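Local coordinates for putative type I restriction enzyme R protein (Bacteroides fragilis NCTC 9343, PDB 3EVY) that probably serves, as a C-terminal piece of the HsdR subunit, a type I restriction enzyme that cleaves DNA while hydrolysing ATP, at residues S29-P32 with S36-N39; N67-E72 with I76-F81. One frame throughout, in Å; residues are numbered along the deposited sequence.

Interaction 1 (S29-P32 with S36-N39); sequences SYFP and SVGN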
ATOM      1  N   SER A  29      -4.191   9.394   2.362  1.00 44.12           N
ATOM      2  CA  SER A  29      -4.308  10.807   2.804  1.00 43.55           C
ATOM      3  C   SER A  29      -2.999  11.567   2.574  1.00 43.52           C
ATOM      4  O   SER A  29      -2.994  12.795   2.581  1.00 43.18           O
ATOM      5  CB  SER A  29      -4.759  10.900   4.257  1.00 43.73           C
ATOM      6  OG  SER A  29      -3.704  10.395   5.050  1.00 47.04           O
ATOM      7  N   TYR A  30      -1.895  10.848   2.359  1.00 42.84           N
ATOM      8  CA  TYR A  30      -0.621  11.468   2.025  1.00 41.64           C
ATOM      9  C   TYR A  30      -0.381  11.502   0.524  1.00 39.30           C
ATOM     10  O   TYR A  30       0.156  12.494   0.012  1.00 40.13           O
ATOM     11  CB  TYR A  30       0.567  10.685   2.604  1.00 43.10           C
ATOM     12  CG  TYR A  30       0.884  10.943   4.070  1.00 49.70           C
ATOM     13  CD1 TYR A  30       1.662  12.063   4.476  1.00 54.34           C
ATOM     14  CD2 TYR A  30       0.439  10.052   5.055  1.00 54.68           C
ATOM     15  CE1 TYR A  30       1.966  12.296   5.831  1.00 56.66           C
ATOM     16  CE2 TYR A  30       0.736  10.264   6.406  1.00 58.94           C
ATOM     17  CZ  TYR A  30       1.501  11.380   6.789  1.00 61.26           C
ATOM     18  OH  TYR A  30       1.766  11.552   8.140  1.00 65.82           O
ATOM     19  N   PHE A  31      -0.747  10.432  -0.184  1.00 37.80           N
ATOM     20  CA  PHE A  31      -0.451  10.237  -1.640  1.00 36.33           C
ATOM     21  C   PHE A  31      -1.730   9.824  -2.307  1.00 35.60           C
ATOM     22  O   PHE A  31      -1.966   8.646  -2.521  1.00 35.30           O
ATOM     23  CB  PHE A  31       0.616   9.159  -1.820  1.00 36.38           C
ATOM     24  CG  PHE A  31       1.825   9.408  -0.903  1.00 40.29           C
ATOM     25  CD1 PHE A  31       2.673  10.491  -1.121  1.00 41.28           C
ATOM     26  CD2 PHE A  31       2.080   8.554   0.161  1.00 43.63           C
ATOM     27  CE1 PHE A  31       3.725  10.742  -0.224  1.00 44.47           C
ATOM     28  CE2 PHE A  31       3.134   8.770   1.050  1.00 43.23           C
ATOM     29  CZ  PHE A  31       3.965   9.850   0.860  1.00 43.99           C
ATOM     30  N   PRO A  32      -2.595  10.799  -2.562  1.00 35.13           N
ATOM     31  CA  PRO A  32      -3.930  10.518  -3.055  1.00 35.42           C
ATOM     32  C   PRO A  32      -3.982   9.847  -4.415  1.00 34.60           C
ATOM     33  O   PRO A  32      -4.946   9.196  -4.688  1.00 36.37           O
ATOM     34  CB  PRO A  32      -4.610  11.899  -3.043  1.00 34.25           C
ATOM     35  CG  PRO A  32      -3.477  12.903  -3.086  1.00 33.65           C
ATOM     36  CD  PRO A  32      -2.399  12.235  -2.240  1.00 35.11           C
ATOM     37  N   SER A  36       0.669  12.015  -7.772  1.00 41.89           N
ATOM     38  CA  SER A  36       1.136  12.761  -6.549  1.00 41.00           C
ATOM     39  C   SER A  36       2.492  12.260  -6.005  1.00 41.11           C
ATOM     40  O   SER A  36       3.309  13.052  -5.422  1.00 40.14           O
ATOM     41  CB  SER A  36       0.080  12.756  -5.451  1.00 40.26           C
ATOM     42  OG  SER A  36       0.132  11.571  -4.707  1.00 43.31           O
ATOM     43  N   VAL A  37       2.758  10.966  -6.198  1.00 41.36           N
ATOM     44  CA  VAL A  37       4.060  10.386  -5.794  1.00 42.88           C
ATOM     45  C   VAL A  37       5.141  10.907  -6.721  1.00 45.19           C
ATOM     46  O   VAL A  37       6.203  11.372  -6.272  1.00 47.10           O
ATOM     47  CB  VAL A  37       4.104   8.829  -5.798  1.00 41.74           C
ATOM     48  CG1 VAL A  37       5.517   8.325  -5.358  1.00 40.87           C
ATOM     49  CG2 VAL A  37       3.031   8.227  -4.905  1.00 42.62           C
ATOM     50  N   GLY A  38       4.864  10.858  -8.008  1.00 47.31           N
ATOM     51  CA  GLY A  38       5.727  11.513  -9.018  1.00 50.18           C
ATOM     52  C   GLY A  38       6.070  12.963  -8.686  1.00 51.13           C
ATOM     53  O   GLY A  38       7.157  13.396  -8.969  1.00 52.88           O
ATOM     54  N   ASN A  39       5.169  13.724  -8.076  1.00 51.65           N
ATOM     55  CA  ASN A  39       5.441  15.139  -7.755  1.00 51.46           C
ATOM     56  C   ASN A  39       6.244  15.403  -6.485  1.00 52.81           C
ATOM     57  O   ASN A  39       6.611  16.574  -6.196  1.00 54.14           O
ATOM     58  CB  ASN A  39       4.126  15.924  -7.675  1.00 51.42           C
ATOM     59  CG  ASN A  39       3.460  16.054  -9.027  1.00 53.78           C
ATOM     60  OD1 ASN A  39       4.138  15.924 -10.069  1.00 57.13           O
ATOM     61  ND2 ASN A  39       2.139  16.253  -9.044  1.00 50.04           N
TER

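Interaction 2 (N67-E72 with I76-F81); sequences NEFDAE and IEEQRF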
ATOM      1  N   ASN A  67      -5.767 -18.733   2.370  1.00 35.59           N
ATOM      2  CA  ASN A  67      -6.730 -19.406   1.471  1.00 37.92           C
ATOM      3  C   ASN A  67      -7.965 -18.528   1.205  1.00 38.71           C
ATOM      4  O   ASN A  67      -8.566 -18.595   0.107  1.00 38.01           O
ATOM      5  CB  ASN A  67      -7.248 -20.660   2.147  1.00 37.54           C
ATOM      6  CG  ASN A  67      -6.273 -21.836   2.042  1.00 42.91           C
ATOM      7  OD1 ASN A  67      -5.585 -22.004   1.021  1.00 38.19           O
ATOM      8  ND2 ASN A  67      -6.270 -22.688   3.079  1.00 43.07           N
ATOM      9  N   GLU A  68      -8.339 -17.730   2.198  1.00 37.39           N
ATOM     10  CA  GLU A  68      -9.552 -16.945   2.075  1.00 40.46           C
ATOM     11  C   GLU A  68      -9.328 -15.587   1.428  1.00 40.32           C
ATOM     12  O   GLU A  68     -10.246 -14.773   1.420  1.00 40.39           O
ATOM     13  CB  GLU A  68     -10.289 -16.812   3.407  1.00 41.69           C
ATOM     14  CG  GLU A  68      -9.534 -16.142   4.562  1.00 44.60           C
ATOM     15  CD  GLU A  68      -8.807 -17.150   5.486  1.00 53.35           C
ATOM     16  OE1 GLU A  68      -7.963 -17.973   4.981  1.00 48.79           O
ATOM     17  OE2 GLU A  68      -9.038 -17.086   6.737  1.00 54.66           O
ATOM     18  N   PHE A  69      -8.127 -15.351   0.873  1.00 39.39           N
ATOM     19  CA  PHE A  69      -7.795 -14.029   0.268  1.00 39.12           C
ATOM     20  C   PHE A  69      -8.801 -13.566  -0.798  1.00 39.32           C
ATOM     21  O   PHE A  69      -9.136 -14.289  -1.742  1.00 37.83           O
ATOM     22  CB  PHE A  69      -6.336 -13.928  -0.268  1.00 38.38           C
ATOM     23  CG  PHE A  69      -6.071 -12.660  -1.090  1.00 35.46           C
ATOM     24  CD1 PHE A  69      -5.935 -11.429  -0.493  1.00 38.58           C
ATOM     25  CD2 PHE A  69      -6.088 -12.717  -2.514  1.00 36.43           C
ATOM     26  CE1 PHE A  69      -5.736 -10.223  -1.278  1.00 36.19           C
ATOM     27  CE2 PHE A  69      -5.903 -11.564  -3.299  1.00 39.59           C
ATOM     28  CZ  PHE A  69      -5.681 -10.301  -2.682  1.00 35.20           C
ATOM     29  N   ASP A  70      -9.261 -12.335  -0.665  1.00 39.07           N
ATOM     30  CA  ASP A  70     -10.137 -11.760  -1.677  1.00 40.14           C
ATOM     31  C   ASP A  70      -9.712 -10.296  -1.828  1.00 39.70           C
ATOM     32  O   ASP A  70      -9.794  -9.512  -0.869  1.00 40.05           O
ATOM     33  CB  ASP A  70     -11.583 -11.874  -1.190  1.00 39.90           C
ATOM     34  CG  ASP A  70     -12.582 -11.315  -2.162  1.00 43.33           C
ATOM     35  OD1 ASP A  70     -12.190 -10.875  -3.260  1.00 45.78           O
ATOM     36  OD2 ASP A  70     -13.795 -11.351  -1.822  1.00 49.79           O
ATOM     37  N   ALA A  71      -9.246  -9.942  -3.025  1.00 38.98           N
ATOM     38  CA  ALA A  71      -8.813  -8.605  -3.296  1.00 38.80           C
ATOM     39  C   ALA A  71      -9.842  -7.586  -2.904  1.00 39.58           C
ATOM     40  O   ALA A  71      -9.486  -6.467  -2.520  1.00 40.54           O
ATOM     41  CB  ALA A  71      -8.361  -8.438  -4.775  1.00 38.17           C
ATOM     42  N   GLU A  72     -11.110  -7.934  -3.056  1.00 40.94           N
ATOM     43  CA  GLU A  72     -12.201  -6.988  -2.727  1.00 42.79           C
ATOM     44  C   GLU A  72     -12.224  -6.584  -1.245  1.00 41.74           C
ATOM     45  O   GLU A  72     -12.878  -5.592  -0.845  1.00 41.59           O
ATOM     46  CB  GLU A  72     -13.554  -7.563  -3.151  1.00 43.37           C
ATOM     47  CG  GLU A  72     -13.773  -7.498  -4.629  1.00 48.11           C
ATOM     48  CD  GLU A  72     -13.724  -6.043  -5.164  1.00 57.70           C
ATOM     49  OE1 GLU A  72     -12.763  -5.835  -5.967  1.00 58.16           O
ATOM     50  OE2 GLU A  72     -14.607  -5.129  -4.773  1.00 56.31           O
ATOM     51  N   ILE A  76      -7.854   0.036  -2.266  1.00 35.82           N
ATOM     52  CA  ILE A  76      -6.924   0.151  -3.376  1.00 37.46           C
ATOM     53  C   ILE A  76      -7.002  -1.049  -4.239  1.00 38.10           C
ATOM     54  O   ILE A  76      -6.704  -2.189  -3.786  1.00 39.47           O
ATOM     55  CB  ILE A  76      -5.404   0.384  -2.930  1.00 37.27           C
ATOM     56  CG1 ILE A  76      -5.316   1.463  -1.846  1.00 37.57           C
ATOM     57  CG2 ILE A  76      -4.564   0.859  -4.160  1.00 36.99           C
ATOM     58  CD1 ILE A  76      -3.853   1.797  -1.371  1.00 35.88           C
ATOM     59  N   GLU A  77      -7.372  -0.830  -5.482  1.00 37.72           N
ATOM     60  CA  GLU A  77      -7.532  -1.946  -6.399  1.00 36.31           C
ATOM     61  C   GLU A  77      -6.141  -2.509  -6.721  1.00 38.88           C
ATOM     62  O   GLU A  77      -5.152  -1.781  -6.630  1.00 37.94           O
ATOM     63  CB  GLU A  77      -8.154  -1.406  -7.709  1.00 37.21           C
ATOM     64  CG  GLU A  77      -9.655  -1.223  -7.597  1.00 33.58           C
ATOM     65  CD  GLU A  77     -10.276  -0.799  -8.907  1.00 42.50           C
ATOM     66  OE1 GLU A  77      -9.509  -0.531  -9.861  1.00 40.32           O
ATOM     67  OE2 GLU A  77     -11.539  -0.721  -8.970  1.00 41.20           O
ATOM     68  N   GLU A  78      -6.081  -3.785  -7.141  1.00 40.12           N
ATOM     69  CA  GLU A  78      -4.784  -4.425  -7.501  1.00 41.45           C
ATOM     70  C   GLU A  78      -3.993  -3.632  -8.508  1.00 42.78           C
ATOM     71  O   GLU A  78      -2.797  -3.365  -8.295  1.00 42.69           O
ATOM     72  CB  GLU A  78      -5.010  -5.835  -8.039  1.00 41.64           C
ATOM     73  CG  GLU A  78      -5.198  -6.842  -6.931  1.00 46.29           C
ATOM     74  CD  GLU A  78      -3.973  -6.912  -5.975  1.00 50.60           C
ATOM     75  OE1 GLU A  78      -2.801  -6.903  -6.409  1.00 52.19           O
ATOM     76  OE2 GLU A  78      -4.205  -6.913  -4.772  1.00 54.89           O
ATOM     77  N   GLN A  79      -4.659  -3.220  -9.601  1.00 42.85           N
ATOM     78  CA  GLN A  79      -3.981  -2.438 -10.651  1.00 42.81           C
ATOM     79  C   GLN A  79      -3.421  -1.101 -10.161  1.00 42.11           C
ATOM     80  O   GLN A  79      -2.213  -0.789 -10.371  1.00 42.70           O
ATOM     81  CB  GLN A  79      -4.897  -2.232 -11.856  1.00 44.01           C
ATOM     82  CG  GLN A  79      -4.150  -1.584 -13.071  1.00 50.81           C
ATOM     83  CD  GLN A  79      -2.850  -2.324 -13.444  1.00 54.61           C
ATOM     84  OE1 GLN A  79      -2.869  -3.514 -13.792  1.00 57.58           O
ATOM     85  NE2 GLN A  79      -1.718  -1.630 -13.335  1.00 51.18           N
ATOM     86  N   ARG A  80      -4.291  -0.301  -9.531  1.00 39.09           N
ATOM     87  CA  ARG A  80      -3.883   0.937  -8.880  1.00 38.35           C
ATOM     88  C   ARG A  80      -2.678   0.688  -7.939  1.00 36.27           C
ATOM     89  O   ARG A  80      -1.689   1.453  -7.925  1.00 35.82           O
ATOM     90  CB  ARG A  80      -5.066   1.508  -8.092  1.00 37.08           C
ATOM     91  CG  ARG A  80      -4.749   2.855  -7.357  1.00 40.03           C
ATOM     92  CD  ARG A  80      -4.443   4.055  -8.297  1.00 36.71           C
ATOM     93  NE  ARG A  80      -5.511   4.478  -9.215  1.00 39.21           N
ATOM     94  CZ  ARG A  80      -6.400   5.459  -8.942  1.00 40.43           C
ATOM     95  NH1 ARG A  80      -6.379   6.128  -7.778  1.00 38.54           N
ATOM     96  NH2 ARG A  80      -7.330   5.796  -9.835  1.00 37.67           N
ATOM     97  N   PHE A  81      -2.758  -0.394  -7.171  1.00 36.99           N
ATOM     98  CA  PHE A  81      -1.692  -0.684  -6.176  1.00 37.02           C
ATOM     99  C   PHE A  81      -0.401  -0.949  -6.942  1.00 38.41           C
ATOM    100  O   PHE A  81       0.633  -0.464  -6.553  1.00 37.08           O
ATOM    101  CB  PHE A  81      -2.057  -1.944  -5.372  1.00 35.94           C
ATOM    102  CG  PHE A  81      -1.188  -2.148  -4.167  1.00 39.85           C
ATOM    103  CD1 PHE A  81      -1.483  -1.457  -2.960  1.00 38.21           C
ATOM    104  CD2 PHE A  81      -0.050  -2.954  -4.230  1.00 38.08           C
ATOM    105  CE1 PHE A  81      -0.677  -1.587  -1.860  1.00 38.68           C
ATOM    106  CE2 PHE A  81       0.759  -3.111  -3.084  1.00 39.39           C
ATOM    107  CZ  PHE A  81       0.439  -2.433  -1.907  1.00 36.16           C
TER
HETATM  108  O   HOH W   1      -8.092  -4.606  -4.069  1.00 50.20           O

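Interaction 1 (S29-P32 with S36-N39)
Ser36 reaches back with its hydroxyl to the backbone where Phe31 joins Pro32, and it contributes the largest single share of the contact. No hydrogen bond crosses between 29-32 and 36-39, so the two hold together by van der Waals packing. Ser36 OG lies 3.4 Å from Phe31 CA and 3.6 Å from Pro32 CD, touching the Phe31 main chain and the CD atom of Pro32 together. With chi1 at 83°, OG is turned back toward Phe31 and Pro32. Ser36 OG is satisfied locally by a hydrogen bond with Thr33 O, in the turn just before helix 34-38.

The apolar part lies deeper. Val37 CG2 meets Phe31 CB at 4.0 Å and stands oblique to the phenyl ring. One face of that ring is taken up by the preceding residue, with Tyr30 CB 3.5 Å above the plane and offset toward the rim. Beyond the two segments, Phe31 meets Phe49 of helix 43-63 edge-to-face and also packs on the ring of Phe27. Val37 lies against Phe49 too, and touches Tyr84, Lys87 and Met91 of helix 78-91.

Phe31 and Val37 thus enter the core while Pro32 stays at the surface, in a short turn joining helix 12-30 to the short helix 34-38, at one end of a small, all-helical bundle.

Interaction 2 (N67-E72 with I76-F81)
Glu78 lays the aliphatic part of its side chain beside Ala71, with Glu78 CG 4.1 Å from Ala71 CB. Farther along, its carboxylate comes to the edge of the Phe69 ring, where Glu78 OE2 lies near the ring plane and 4.2 Å from Phe69 CZ. A bend at chi2 (-59°) helps turn the carboxylate this way. No direct hydrogen bond joins the segments, but a water lies 2.8 Å from both Ala71 O and Ile76 O and bridges the two backbones.

Glu78 forms salt bridges through OE2 to Arg60 and through OE1 to Lys64, so the carboxylate is held by two cations and probably stays ionised. Arg60 also donates to Ile76 O, next to the water. On the loop side, Asp70 OD1 accepts from Glu72 N at 3.1 Å, the donor lying well above the carboxylate plane, and Ala71 N lies 3.6 Å above one face of the Phe69 ring, offset toward the rim.

Phe69 rests on Tyr13 and Val63, placing this surface contact against two helices. The Asx turn at Asp70 opens the short 3-10 segment: an extended interhelical loop leading into the first turn of helix 78-91, with Glu77 at the N-cap position.

In the fold
Interactions 1 and 2 follow one another along the chain and sit on opposite sides of its centre, their own centres about 20 Å apart and their nearest atoms about 5 Å apart without touching. Interaction 1 turns the chain out of helix 12-30, whereas interaction 2 joins the long connection after helix 43-63 to the start of helix 78-91. The same helices link them: Phe49 of helix 43-63 packs in interaction 1 and Arg60 of that helix serves interaction 2, while helix 78-91 begins in interaction 2 and presents Tyr84, Lys87 and Met91 to interaction 1. Both belong to the C-terminal HsdR family region, and neither includes an identified active site or ligand pocket.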